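Lipoprotein (Streptococcus pneumoniae, PDB 3CX3) binds zinc and, as a lipoprotein homologous with ABC transporter components, probably serves as the solute-binding subunit of a zinc-uptake system. Local coordinates at residues E26-L31 with E148-N153; L88-G93 with G129-I134; G10-T15 with D33-Q38; S16-Y21 with D261-K266. All blocks are in the same frame, centred on the assembly; numbering follows the deposited sequence.

Contact 1. Residues E26-L31 with E148-N153; sequences EVSGDL and ETYQKN
Y150, V27 and N153 carry the largest buried areas where the C-terminal end of helix 18-28 meets the first turns of helix 147-173. The V27 side chain crosses that of Y150 at about a right angle, with V27 CG1 3.7 Å from Y150 CD2 and nearly as close to Y150 CB. CG1 of V27 stands opposite its own backbone N (chi1 168°), which turns this methyl to the root of the ring. The carbonyl oxygen of V27 lies at the edge of the same ring, in its plane, 3.4 Å from Y150 CD2. One residue later, S28 OG approaches the neighbouring edge atom, Y150 CE2, at 3.7 Å.

N153, one helical turn further on, brings its amide to the end of the helix. Its ND2 donates to V27 O over 2.8 Å, a weak bond because the N-H...O angle is only 140°, and the CA-H of Y150 points almost straight at that same oxygen. Beyond the helix end, L31 and T149 reach toward each other tip to tip, L31 CD1 meeting T149 CG2 at 3.8 Å; positive phi at G29 ends the helix and lets the chain turn toward this position. At the far end of the ring, N32 and D143 hydrogen-bond Y150 OH, and N32 also holds S28 OG.

L31 N bonds S28 O, so V27 O probably lacks its helical amide partner; the bent N153 bond and the CA-H contact partly replace it, beside the apolar pairs of V27 with Y150 and L31 with T149.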
loop_
_atom_site.group_PDB
_atom_site.type_symbol
_atom_site.label_atom_id
_atom_site.label_comp_id
_atom_site.label_asym_id
_atom_site.label_seq_id
_atom_site.Cartn_x
_atom_site.Cartn_y
_atom_site.Cartn_z
ATOM N N GLU A 26 0.683 0.151 14.712
ATOM C CA GLU A 26 0.764 1.539 15.164
ATOM C C GLU A 26 -0.468 1.945 15.962
ATOM O O GLU A 26 -0.358 2.746 16.891
ATOM C CB GLU A 26 1.015 2.494 13.999
ATOM C CG GLU A 26 2.383 3.144 14.068
ATOM C CD GLU A 26 3.175 3.040 12.778
ATOM O OE1 GLU A 26 3.374 4.080 12.121
ATOM O OE2 GLU A 26 3.619 1.923 12.432
ATOM N N VAL A 27 -1.625 1.379 15.619
ATOM C CA VAL A 27 -2.854 1.702 16.328
ATOM C C VAL A 27 -2.919 1.008 17.687
ATOM O O VAL A 27 -3.508 1.539 18.628
ATOM C CB VAL A 27 -4.125 1.420 15.474
ATOM C CG1 VAL A 27 -5.393 1.471 16.322
ATOM C CG2 VAL A 27 -4.229 2.434 14.315
ATOM N N SER A 28 -2.299 -0.168 17.782
ATOM C CA SER A 28 -2.345 -0.983 18.996
ATOM C C SER A 28 -1.242 -0.643 20.018
ATOM O O SER A 28 -1.401 -0.890 21.223
ATOM C CB SER A 28 -2.301 -2.470 18.633
ATOM O OG SER A 28 -3.559 -2.912 18.148
ATOM N N GLY A 29 -0.140 -0.074 19.531
ATOM C CA GLY A 29 1.014 0.239 20.366
ATOM C C GLY A 29 1.709 -1.021 20.856
ATOM O O GLY A 29 2.537 -1.600 20.140
ATOM N N ASP A 30 1.350 -1.445 22.070
ATOM C CA ASP A 30 1.941 -2.617 22.721
ATOM C C ASP A 30 0.890 -3.637 23.174
ATOM O O ASP A 30 1.208 -4.606 23.865
ATOM C CB ASP A 30 2.797 -2.174 23.920
ATOM C CG ASP A 30 2.030 -1.298 24.921
ATOM O OD1 ASP A 30 0.816 -1.041 24.729
ATOM O OD2 ASP A 30 2.659 -0.859 25.909
ATOM N N LEU A 31 -0.354 -3.417 22.762
ATOM C CA LEU A 31 -1.504 -4.150 23.292
ATOM C C LEU A 31 -1.750 -5.575 22.808
ATOM O O LEU A 31 -1.999 -6.466 23.623
ATOM C CB LEU A 31 -2.774 -3.349 23.063
ATOM C CG LEU A 31 -3.030 -2.231 24.053
ATOM C CD1 LEU A 31 -4.356 -1.621 23.688
ATOM C CD2 LEU A 31 -3.036 -2.765 25.480
ATOM N N GLU A 148 -9.435 4.044 24.098
ATOM C CA GLU A 148 -8.576 5.183 24.375
ATOM C C GLU A 148 -7.246 5.047 23.665
ATOM O O GLU A 148 -6.791 5.983 23.017
ATOM C CB GLU A 148 -8.352 5.310 25.879
ATOM C CG GLU A 148 -9.415 6.103 26.595
ATOM C CD GLU A 148 -10.826 5.593 26.356
ATOM O OE1 GLU A 148 -11.125 4.433 26.747
ATOM O OE2 GLU A 148 -11.632 6.370 25.778
ATOM N N THR A 149 -6.643 3.871 23.782
ATOM C CA THR A 149 -5.328 3.606 23.216
ATOM C C THR A 149 -5.343 3.676 21.692
ATOM O O THR A 149 -4.417 4.233 21.090
ATOM C CB THR A 149 -4.775 2.258 23.712
ATOM O OG1 THR A 149 -4.697 2.283 25.144
ATOM C CG2 THR A 149 -3.377 1.978 23.135
ATOM N N TYR A 150 -6.411 3.144 21.084
ATOM C CA TYR A 150 -6.549 3.085 19.636
ATOM C C TYR A 150 -6.758 4.461 19.049
ATOM O O TYR A 150 -6.045 4.852 18.119
ATOM C CB TYR A 150 -7.701 2.159 19.201
ATOM C CG TYR A 150 -7.596 0.719 19.671
ATOM C CD1 TYR A 150 -8.680 0.087 20.276
ATOM C CD2 TYR A 150 -6.414 -0.002 19.526
ATOM C CE1 TYR A 150 -8.590 -1.214 20.721
ATOM C CE2 TYR A 150 -6.311 -1.313 19.980
ATOM C CZ TYR A 150 -7.402 -1.907 20.569
ATOM O OH TYR A 150 -7.305 -3.204 21.002
ATOM N N GLN A 151 -7.729 5.197 19.583
ATOM C CA GLN A 151 -8.064 6.516 19.050
ATOM C C GLN A 151 -6.920 7.545 19.147
ATOM O O GLN A 151 -6.855 8.476 18.334
ATOM C CB GLN A 151 -9.340 7.063 19.694
ATOM C CG GLN A 151 -10.572 6.179 19.510
ATOM C CD GLN A 151 -10.947 5.936 18.052
ATOM O OE1 GLN A 151 -11.059 6.869 17.266
ATOM N NE2 GLN A 151 -11.160 4.675 17.694
ATOM N N LYS A 152 -6.023 7.379 20.119
ATOM C CA LYS A 152 -4.889 8.303 20.248
ATOM C C LYS A 152 -3.664 7.869 19.411
ATOM O O LYS A 152 -2.955 8.711 18.842
ATOM C CB LYS A 152 -4.544 8.582 21.724
ATOM C CG LYS A 152 -3.586 9.780 21.930
ATOM C CD LYS A 152 -4.037 10.750 23.058
ATOM C CE LYS A 152 -4.718 12.034 22.531
ATOM N NZ LYS A 152 -5.830 11.765 21.564
ATOM N N ASN A 153 -3.432 6.565 19.316
ATOM C CA ASN A 153 -2.420 6.048 18.403
ATOM C C ASN A 153 -2.693 6.442 16.955
ATOM O O ASN A 153 -1.813 6.983 16.274
ATOM C CB ASN A 153 -2.302 4.536 18.533
ATOM C CG ASN A 153 -1.629 4.125 19.812
ATOM O OD1 ASN A 153 -1.232 4.966 20.603
ATOM N ND2 ASN A 153 -1.497 2.827 20.024
#

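Contact 2. Residues L88-G93 with G129-I134; sequences LEASEG and GEEAQI
I134 and E131, one turn apart on helix 125-142, straddle the carbonyl of A90 where the chain leaves strand 86-89. Van der Waals contact makes up the whole junction; no hydrogen bond runs directly between residues 88-93 and 129-134. On one flank I134 offers both branches: its CD1 lies 3.1 Å from A90 O and its CG2 3.4 Å from the same oxygen. CG1 of I134 is turned to the side of its own backbone N (chi1 -54°), and the extended arm beyond it carries CD1 on to E92 O, 3.6 Å away. The oxygen is therefore met by aliphatic carbon from the isoleucine.

From the other residue, E131 lays its aliphatic stem against A90, with CG 3.1 Å from A90 O. The chain is stretched out beyond CG, so the carboxylate passes the small A90 methyl, OE2 standing 3.5 Å from A90 CB. S91 adds a looser contact through its CB to E131 CD.

Polar ends are satisfied by third parties. H65 ND1 hydrogen-bonds E131 OE2, and the carbonyl O of H65 receives S91 OG, so one residue of the neighbouring loop ties to both segments; E92 OE2 makes a salt bridge with K138 on the same helix.

At the end of the strand, a type I turn from E89 to E92 is closed by E92 N to E89 O at 3.2 Å. Strand 86-89 is an outermost strand of a four-stranded parallel sheet, and helix 125-142 packs against the turn at its end, within an alpha/beta lobe as in zinc-binding proteins of ABC transporters.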
loop_
_atom_site.group_PDB
_atom_site.type_symbol
_atom_site.label_atom_id
_atom_site.label_comp_id
_atom_site.label_asym_id
_atom_site.label_seq_id
_atom_site.Cartn_x
_atom_site.Cartn_y
_atom_site.Cartn_z
ATOM N N LEU A 88 -12.102 -7.593 9.293
ATOM C CA LEU A 88 -12.148 -6.129 9.188
ATOM C C LEU A 88 -11.531 -5.594 7.890
ATOM O O LEU A 88 -10.336 -5.766 7.641
ATOM C CB LEU A 88 -11.497 -5.480 10.436
ATOM C CG LEU A 88 -12.176 -5.877 11.766
ATOM C CD1 LEU A 88 -11.471 -5.311 12.971
ATOM C CD2 LEU A 88 -13.650 -5.458 11.797
ATOM N N GLU A 89 -12.362 -4.946 7.068
ATOM C CA GLU A 89 -11.899 -4.303 5.818
ATOM C C GLU A 89 -11.529 -2.875 6.191
ATOM O O GLU A 89 -12.404 -2.071 6.505
ATOM C CB GLU A 89 -12.966 -4.365 4.717
ATOM C CG GLU A 89 -12.450 -4.031 3.300
ATOM C CD GLU A 89 -13.550 -3.605 2.278
ATOM O OE1 GLU A 89 -13.443 -3.918 1.085
ATOM O OE2 GLU A 89 -14.535 -2.953 2.641
ATOM N N ALA A 90 -10.232 -2.576 6.159
ATOM C CA ALA A 90 -9.684 -1.364 6.753
ATOM C C ALA A 90 -9.958 -0.129 5.938
ATOM O O ALA A 90 -9.914 0.982 6.464
ATOM C CB ALA A 90 -8.190 -1.521 7.020
ATOM N N SER A 91 -10.258 -0.312 4.650
ATOM C CA SER A 91 -10.593 0.808 3.787
ATOM C C SER A 91 -12.081 0.911 3.563
ATOM O O SER A 91 -12.523 1.621 2.658
ATOM C CB SER A 91 -9.887 0.691 2.433
ATOM O OG SER A 91 -10.347 -0.438 1.697
ATOM N N GLU A 92 -12.863 0.199 4.366
ATOM C CA GLU A 92 -14.289 0.111 4.106
ATOM C C GLU A 92 -14.941 1.484 4.182
ATOM O O GLU A 92 -14.747 2.228 5.138
ATOM C CB GLU A 92 -14.937 -0.847 5.075
ATOM C CG GLU A 92 -16.334 -1.278 4.676
ATOM C CD GLU A 92 -17.059 -1.891 5.845
ATOM O OE1 GLU A 92 -18.023 -2.651 5.622
ATOM O OE2 GLU A 92 -16.644 -1.614 6.990
ATOM N N GLY A 93 -15.701 1.819 3.142
ATOM C CA GLY A 93 -16.283 3.145 3.003
ATOM C C GLY A 93 -15.438 4.082 2.160
ATOM O O GLY A 93 -15.987 4.930 1.456
ATOM N N GLY A 129 -3.823 8.029 6.554
ATOM C CA GLY A 129 -4.501 8.599 7.718
ATOM C C GLY A 129 -5.920 8.124 7.936
ATOM O O GLY A 129 -6.232 7.567 8.994
ATOM N N GLU A 130 -6.780 8.318 6.937
ATOM C CA GLU A 130 -8.173 7.874 7.069
ATOM C C GLU A 130 -8.342 6.372 7.340
ATOM O O GLU A 130 -9.320 5.960 7.988
ATOM C CB GLU A 130 -9.099 8.357 5.936
ATOM C CG GLU A 130 -8.491 8.655 4.584
ATOM C CD GLU A 130 -9.294 9.748 3.838
ATOM O OE1 GLU A 130 -8.765 10.884 3.666
ATOM O OE2 GLU A 130 -10.466 9.471 3.466
ATOM N N GLU A 131 -7.376 5.577 6.881
ATOM C CA GLU A 131 -7.460 4.131 7.005
ATOM C C GLU A 131 -7.041 3.678 8.386
ATOM O O GLU A 131 -7.553 2.674 8.887
ATOM C CB GLU A 131 -6.619 3.440 5.933
ATOM C CG GLU A 131 -7.110 2.044 5.643
ATOM C CD GLU A 131 -6.270 1.326 4.633
ATOM O OE1 GLU A 131 -5.691 1.990 3.750
ATOM O OE2 GLU A 131 -6.188 0.084 4.712
ATOM N N ALA A 132 -6.108 4.425 8.983
ATOM C CA ALA A 132 -5.723 4.301 10.402
ATOM C C ALA A 132 -6.919 4.467 11.329
ATOM O O ALA A 132 -7.116 3.663 12.241
ATOM C CB ALA A 132 -4.682 5.345 10.735
ATOM N N GLN A 133 -7.699 5.526 11.083
ATOM C CA GLN A 133 -8.959 5.813 11.792
ATOM C C GLN A 133 -9.947 4.649 11.763
ATOM O O GLN A 133 -10.334 4.125 12.816
ATOM C CB GLN A 133 -9.644 7.051 11.190
ATOM C CG GLN A 133 -9.454 8.321 11.960
ATOM C CD GLN A 133 -10.493 8.487 13.049
ATOM O OE1 GLN A 133 -10.439 7.809 14.067
ATOM N NE2 GLN A 133 -11.458 9.388 12.832
ATOM N N ILE A 134 -10.356 4.262 10.554
ATOM C CA ILE A 134 -11.258 3.124 10.365
ATOM C C ILE A 134 -10.773 1.957 11.207
ATOM O O ILE A 134 -11.560 1.306 11.887
ATOM C CB ILE A 134 -11.355 2.669 8.893
ATOM C CG1 ILE A 134 -11.745 3.846 7.988
ATOM C CG2 ILE A 134 -12.357 1.525 8.782
ATOM C CD1 ILE A 134 -11.663 3.593 6.471
#

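Contact 3. Residues G10-T15 with D33-Q38; sequences GMKIVT and DVRMIQ
D33 N, I13 N, R35 N and I37 N are the four backbone donors that join residues 10-15 to residues 33-38. The first bond, from D33 N to the carbonyl O of M11, a selenomethionine like M36, is weak: although 2.8 Å long, it is bent to 129° at the hydrogen. I13 N then gives its hydrogen to D33 O at 2.6 Å. R35 N to I13 O (2.8 Å) and I37 N to T15 O (2.7 Å) follow, both fairly straight at the hydrogen. These alternating bonds pair strands 12-15 and 33-36 in parallel, as the two strands of a beta-alpha-beta unit whose connection is helix 18-28; the strands' directions differ by 23°. On its other edge strand 12-15 bonds to strand 61-64, through V14 with V61 and V63.

Side chains on the face of K12, V14 and D33 include a charged group. D33 OD2 lies 2.8 Å from R35 NH1 in a salt bridge within the strand, well out of the guanidinium plane, so charge rather than a directed N-H holds the pair. K12 runs beside D33, its CG against D33 OD2, and its CE sits at the guanidinium edge. K12 NZ is 3.3 Å from R35 NH1, two donors of like charge; D33 probably offsets this, although its OD2 is 4.8 Å from K12 NZ. Toward helix 18-28, T15 CG2 packs on M36 CG at 3.7 Å, while T15 OG1 is buried with no polar partner in the model.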
loop_
_atom_site.group_PDB
_atom_site.type_symbol
_atom_site.label_atom_id
_atom_site.label_comp_id
_atom_site.label_asym_id
_atom_site.label_seq_id
_atom_site.Cartn_x
_atom_site.Cartn_y
_atom_site.Cartn_z
ATOM N N GLY A 10 -2.947 -10.283 24.934
ATOM C CA GLY A 10 -3.402 -9.318 23.943
ATOM C C GLY A 10 -4.379 -10.057 23.056
ATOM O O GLY A 10 -4.664 -11.231 23.305
HETATM N N MSE A 11 -4.888 -9.378 22.030
HETATM C CA MSE A 11 -5.701 -10.003 20.983
HETATM C C MSE A 11 -4.834 -10.503 19.844
HETATM O O MSE A 11 -4.085 -9.723 19.255
HETATM C CB MSE A 11 -6.709 -9.013 20.402
HETATM C CG MSE A 11 -8.090 -9.072 21.008
HETATM SE SE MSE A 11 -9.375 -8.030 19.953
HETATM C CE MSE A 11 -8.399 -6.351 19.726
ATOM N N LYS A 12 -4.956 -11.794 19.527
ATOM C CA LYS A 12 -4.239 -12.389 18.398
ATOM C C LYS A 12 -4.835 -11.838 17.093
ATOM O O LYS A 12 -6.041 -11.999 16.829
ATOM C CB LYS A 12 -4.318 -13.919 18.445
ATOM C CG LYS A 12 -3.281 -14.634 17.567
ATOM C CD LYS A 12 -3.427 -16.167 17.599
ATOM C CE LYS A 12 -2.562 -16.782 18.699
ATOM N NZ LYS A 12 -1.945 -18.106 18.307
ATOM N N ILE A 13 -3.987 -11.178 16.300
ATOM C CA ILE A 13 -4.436 -10.426 15.118
ATOM C C ILE A 13 -3.621 -10.798 13.876
ATOM O O ILE A 13 -2.405 -10.647 13.844
ATOM C CB ILE A 13 -4.416 -8.874 15.362
ATOM C CG1 ILE A 13 -5.571 -8.446 16.272
ATOM C CG2 ILE A 13 -4.464 -8.112 14.071
ATOM C CD1 ILE A 13 -5.426 -7.035 16.831
ATOM N N VAL A 14 -4.321 -11.306 12.863
ATOM C CA VAL A 14 -3.709 -11.609 11.587
ATOM C C VAL A 14 -4.042 -10.501 10.585
ATOM O O VAL A 14 -5.082 -9.828 10.651
ATOM C CB VAL A 14 -4.044 -13.042 11.091
ATOM C CG1 VAL A 14 -3.426 -13.313 9.726
ATOM C CG2 VAL A 14 -3.509 -14.072 12.072
ATOM N N THR A 15 -3.130 -10.337 9.644
ATOM C CA THR A 15 -3.008 -9.130 8.865
ATOM C C THR A 15 -2.562 -9.514 7.472
ATOM O O THR A 15 -1.764 -10.434 7.320
ATOM C CB THR A 15 -2.034 -8.240 9.603
ATOM O OG1 THR A 15 -2.785 -7.236 10.315
ATOM C CG2 THR A 15 -1.006 -7.654 8.697
ATOM N N ASP A 33 -1.397 -9.149 20.007
ATOM C CA ASP A 33 -0.491 -10.013 19.249
ATOM C C ASP A 33 -0.755 -9.874 17.746
ATOM O O ASP A 33 -1.544 -10.634 17.158
ATOM C CB ASP A 33 -0.599 -11.480 19.700
ATOM C CG ASP A 33 0.206 -12.438 18.813
ATOM O OD1 ASP A 33 1.257 -12.045 18.251
ATOM O OD2 ASP A 33 -0.232 -13.599 18.674
ATOM N N VAL A 34 -0.072 -8.897 17.143
ATOM C CA VAL A 34 -0.255 -8.567 15.732
ATOM C C VAL A 34 0.804 -9.256 14.897
ATOM O O VAL A 34 1.984 -8.933 14.983
ATOM C CB VAL A 34 -0.230 -7.038 15.460
ATOM C CG1 VAL A 34 -0.444 -6.759 13.981
ATOM C CG2 VAL A 34 -1.287 -6.318 16.281
ATOM N N ARG A 35 0.350 -10.217 14.102
ATOM C CA ARG A 35 1.183 -10.911 13.125
ATOM C C ARG A 35 0.611 -10.798 11.703
ATOM O O ARG A 35 -0.564 -10.473 11.511
ATOM C CB ARG A 35 1.401 -12.374 13.530
ATOM C CG ARG A 35 0.361 -12.918 14.494
ATOM C CD ARG A 35 0.435 -14.422 14.572
ATOM N NE ARG A 35 1.446 -14.864 15.526
ATOM C CZ ARG A 35 1.167 -15.512 16.653
ATOM N NH1 ARG A 35 -0.095 -15.801 16.954
ATOM N NH2 ARG A 35 2.148 -15.880 17.474
HETATM N N MSE A 36 1.461 -11.067 10.715
HETATM C CA MSE A 36 1.137 -10.817 9.313
HETATM C C MSE A 36 1.052 -12.147 8.553
HETATM O O MSE A 36 1.836 -13.040 8.848
HETATM C CB MSE A 36 2.227 -9.922 8.734
HETATM C CG MSE A 36 1.962 -9.405 7.340
HETATM SE SE MSE A 36 3.542 -8.494 6.679
HETATM C CE MSE A 36 3.470 -9.139 4.836
ATOM N N ILE A 37 0.120 -12.284 7.595
ATOM C CA ILE A 37 -0.095 -13.568 6.880
ATOM C C ILE A 37 1.199 -14.101 6.268
ATOM O O ILE A 37 1.305 -15.302 5.956
ATOM C CB ILE A 37 -1.249 -13.538 5.830
ATOM C CG1 ILE A 37 -2.595 -13.724 6.511
ATOM C CG2 ILE A 37 -1.132 -14.670 4.842
ATOM C CD1 ILE A 37 -3.780 -13.646 5.564
ATOM N N GLN A 38 2.172 -13.202 6.106
ATOM C CA GLN A 38 3.582 -13.580 5.961
ATOM C C GLN A 38 3.792 -15.022 5.480
ATOM O O GLN A 38 4.539 -15.809 6.086
ATOM C CB GLN A 38 4.366 -13.318 7.274
ATOM C CG GLN A 38 3.823 -14.044 8.533
ATOM C CD GLN A 38 4.700 -13.882 9.772
ATOM O OE1 GLN A 38 4.531 -12.936 10.554
ATOM N NE2 GLN A 38 5.637 -14.815 9.960
#

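Contact 4. Residues S16-Y21 with D261-K266; sequences SFYPIY and DPQNDK
Y18 meets D261 where helix 18-28 touches the loop leading from strand 252-254 to helix 268-281. The contact thus bridges the two alpha/beta lobes of the chain, each built on a four-stranded parallel sheet, as in zinc-binding proteins of ABC transporters. Just before it, S16 OG is hydrogen-bonded to E70, and F17 takes the N-cap position, its ring edge-to-face with W122.

With Y18 the helix has begun, and its side chain reaches for the loop. CG lies opposite the backbone N (chi1 169°), sending the ring toward D261, whose CB comes to 3.4 Å from Y18 CD1 and 3.7 Å from Y18 CG. The D261 carboxylate plane is turned only 15° from the ring plane, although the two side chains run obliquely to one another. No hydrogen bond is made across the segments. The Y18 hydroxyl is instead weakly bonded to N271 of helix 268-281.

Further along, P19 and I20 turn to other neighbours, and Y21 comes next on the loop's side of the helix. Its ring packs on M36, its CB and backbone N lie against T15, and M36 touches D261 too. The amide of Q263 extends toward both tyrosines without close contact; its NE2, whose place is less certain because it sits improbably near D261 OD2, is 4.3 Å from Y18 CD1 and equally 4.3 Å from Y21 CE2.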
loop_
_atom_site.group_PDB
_atom_site.type_symbol
_atom_site.label_atom_id
_atom_site.label_comp_id
_atom_site.label_asym_id
_atom_site.label_seq_id
_atom_site.Cartn_x
_atom_site.Cartn_y
_atom_site.Cartn_z
ATOM N N SER A 16 -3.094 -8.851 6.451
ATOM C CA SER A 16 -2.902 -9.351 5.087
ATOM C C SER A 16 -1.495 -9.113 4.589
ATOM O O SER A 16 -0.753 -10.079 4.333
ATOM C CB SER A 16 -3.964 -8.857 4.107
ATOM O OG SER A 16 -4.078 -7.456 4.099
ATOM N N PHE A 17 -1.122 -7.836 4.494
ATOM C CA PHE A 17 0.197 -7.435 4.014
ATOM C C PHE A 17 0.669 -6.170 4.751
ATOM O O PHE A 17 -0.006 -5.748 5.688
ATOM C CB PHE A 17 0.231 -7.367 2.475
ATOM C CG PHE A 17 -0.301 -6.093 1.882
ATOM C CD1 PHE A 17 -1.632 -5.684 2.100
ATOM C CD2 PHE A 17 0.505 -5.334 1.048
ATOM C CE1 PHE A 17 -2.133 -4.499 1.524
ATOM C CE2 PHE A 17 0.033 -4.163 0.481
ATOM C CZ PHE A 17 -1.317 -3.745 0.712
ATOM N N TYR A 18 1.813 -5.600 4.361
ATOM C CA TYR A 18 2.537 -4.638 5.204
ATOM C C TYR A 18 1.827 -3.341 5.639
ATOM O O TYR A 18 1.856 -3.010 6.825
ATOM C CB TYR A 18 3.918 -4.291 4.649
ATOM C CG TYR A 18 4.516 -3.115 5.382
ATOM C CD1 TYR A 18 5.077 -3.286 6.647
ATOM C CD2 TYR A 18 4.500 -1.825 4.832
ATOM C CE1 TYR A 18 5.641 -2.205 7.345
ATOM C CE2 TYR A 18 5.048 -0.729 5.527
ATOM C CZ TYR A 18 5.615 -0.939 6.786
ATOM O OH TYR A 18 6.165 0.083 7.511
ATOM N N PRO A 19 1.271 -2.551 4.687
ATOM C CA PRO A 19 0.629 -1.313 5.148
ATOM C C PRO A 19 -0.377 -1.615 6.238
ATOM O O PRO A 19 -0.617 -0.783 7.094
ATOM C CB PRO A 19 -0.089 -0.793 3.901
ATOM C CG PRO A 19 0.666 -1.363 2.752
ATOM C CD PRO A 19 1.219 -2.686 3.215
ATOM N N ILE A 20 -0.957 -2.808 6.195
ATOM C CA ILE A 20 -1.935 -3.230 7.196
ATOM C C ILE A 20 -1.212 -3.651 8.486
ATOM O O ILE A 20 -1.562 -3.203 9.581
ATOM C CB ILE A 20 -2.825 -4.381 6.663
ATOM C CG1 ILE A 20 -3.910 -3.867 5.716
ATOM C CG2 ILE A 20 -3.520 -5.048 7.796
ATOM C CD1 ILE A 20 -3.551 -2.625 4.954
ATOM N N TYR A 21 -0.207 -4.517 8.344
ATOM C CA TYR A 21 0.643 -4.913 9.456
ATOM C C TYR A 21 1.000 -3.704 10.297
ATOM O O TYR A 21 0.708 -3.663 11.497
ATOM C CB TYR A 21 1.923 -5.564 8.928
ATOM C CG TYR A 21 2.838 -6.099 10.003
ATOM C CD1 TYR A 21 2.397 -7.076 10.898
ATOM C CD2 TYR A 21 4.156 -5.633 10.120
ATOM C CE1 TYR A 21 3.230 -7.569 11.889
ATOM C CE2 TYR A 21 5.000 -6.121 11.107
ATOM C CZ TYR A 21 4.531 -7.095 11.987
ATOM O OH TYR A 21 5.365 -7.594 12.962
ATOM N N ASP A 261 7.381 -5.616 2.911
ATOM C CA ASP A 261 7.968 -4.826 3.978
ATOM C C ASP A 261 9.479 -4.835 3.851
ATOM O O ASP A 261 10.070 -5.884 3.596
ATOM C CB ASP A 261 7.515 -5.290 5.358
ATOM C CG ASP A 261 7.720 -6.757 5.576
ATOM O OD1 ASP A 261 7.185 -7.560 4.773
ATOM O OD2 ASP A 261 8.403 -7.105 6.565
ATOM N N PRO A 262 10.103 -3.651 4.003
ATOM C CA PRO A 262 11.548 -3.446 3.816
ATOM C C PRO A 262 12.366 -3.930 5.014
ATOM O O PRO A 262 13.567 -3.646 5.116
ATOM C CB PRO A 262 11.661 -1.915 3.704
ATOM C CG PRO A 262 10.218 -1.390 3.620
ATOM C CD PRO A 262 9.417 -2.393 4.345
ATOM N N GLN A 263 11.729 -4.745 5.847
ATOM C CA GLN A 263 11.760 -4.527 7.291
ATOM C C GLN A 263 12.445 -3.263 7.820
ATOM O O GLN A 263 11.744 -2.262 8.042
ATOM C CB GLN A 263 11.978 -5.777 8.139
ATOM C CG GLN A 263 10.637 -6.277 8.724
ATOM C CD GLN A 263 9.526 -5.176 8.825
ATOM O OE1 GLN A 263 9.757 -4.065 9.307
ATOM N NE2 GLN A 263 8.321 -5.513 8.381
ATOM N N ASN A 264 13.768 -3.282 7.996
ATOM C CA ASN A 264 14.451 -2.218 8.736
ATOM C C ASN A 264 13.754 -1.996 10.093
ATOM O O ASN A 264 13.043 -2.881 10.574
ATOM C CB ASN A 264 14.571 -0.918 7.902
ATOM C CG ASN A 264 13.208 -0.292 7.534
ATOM O OD1 ASN A 264 12.328 -0.115 8.385
ATOM N ND2 ASN A 264 13.044 0.051 6.260
ATOM N N ASP A 265 13.955 -0.838 10.712
ATOM C CA ASP A 265 13.218 -0.490 11.923
ATOM C C ASP A 265 12.021 0.393 11.584
ATOM O O ASP A 265 10.927 0.206 12.127
ATOM C CB ASP A 265 14.124 0.227 12.931
ATOM C CG ASP A 265 15.231 -0.671 13.476
ATOM O OD1 ASP A 265 16.259 -0.852 12.775
ATOM O OD2 ASP A 265 15.071 -1.186 14.612
ATOM N N LYS A 266 12.251 1.319 10.652
ATOM C CA LYS A 266 11.369 2.453 10.333
ATOM C C LYS A 266 9.867 2.226 10.514
ATOM O O LYS A 266 9.358 1.125 10.317
ATOM C CB LYS A 266 11.653 2.965 8.913
ATOM C CG LYS A 266 13.138 3.076 8.552
ATOM C CD LYS A 266 13.325 3.305 7.062
ATOM C CE LYS A 266 13.830 4.710 6.746
ATOM N NZ LYS A 266 13.036 5.793 7.389
#

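Helix 18-28 connects three of the four contacts: its N-terminal end belongs to contact 4 and its C-terminal end to contact 1, about 17 Å apart between centres, while contact 3 pairs the strands before and after it. Contacts 3 and 4 meet directly, T15 CG2 lying 3.3 Å from Y21 N. Contact 2 sits at the opposite edge strand of the same sheet and reaches contact 4 through E131 OE2, 3.8 Å from I20 CD1. Contact 1 touches contact 2 at V27 CG2 and A132 O. The zinc ion, held by H44, H120, H184 and E259, is about 12 Å from the Y18 side chain and 13 Å from that of E131.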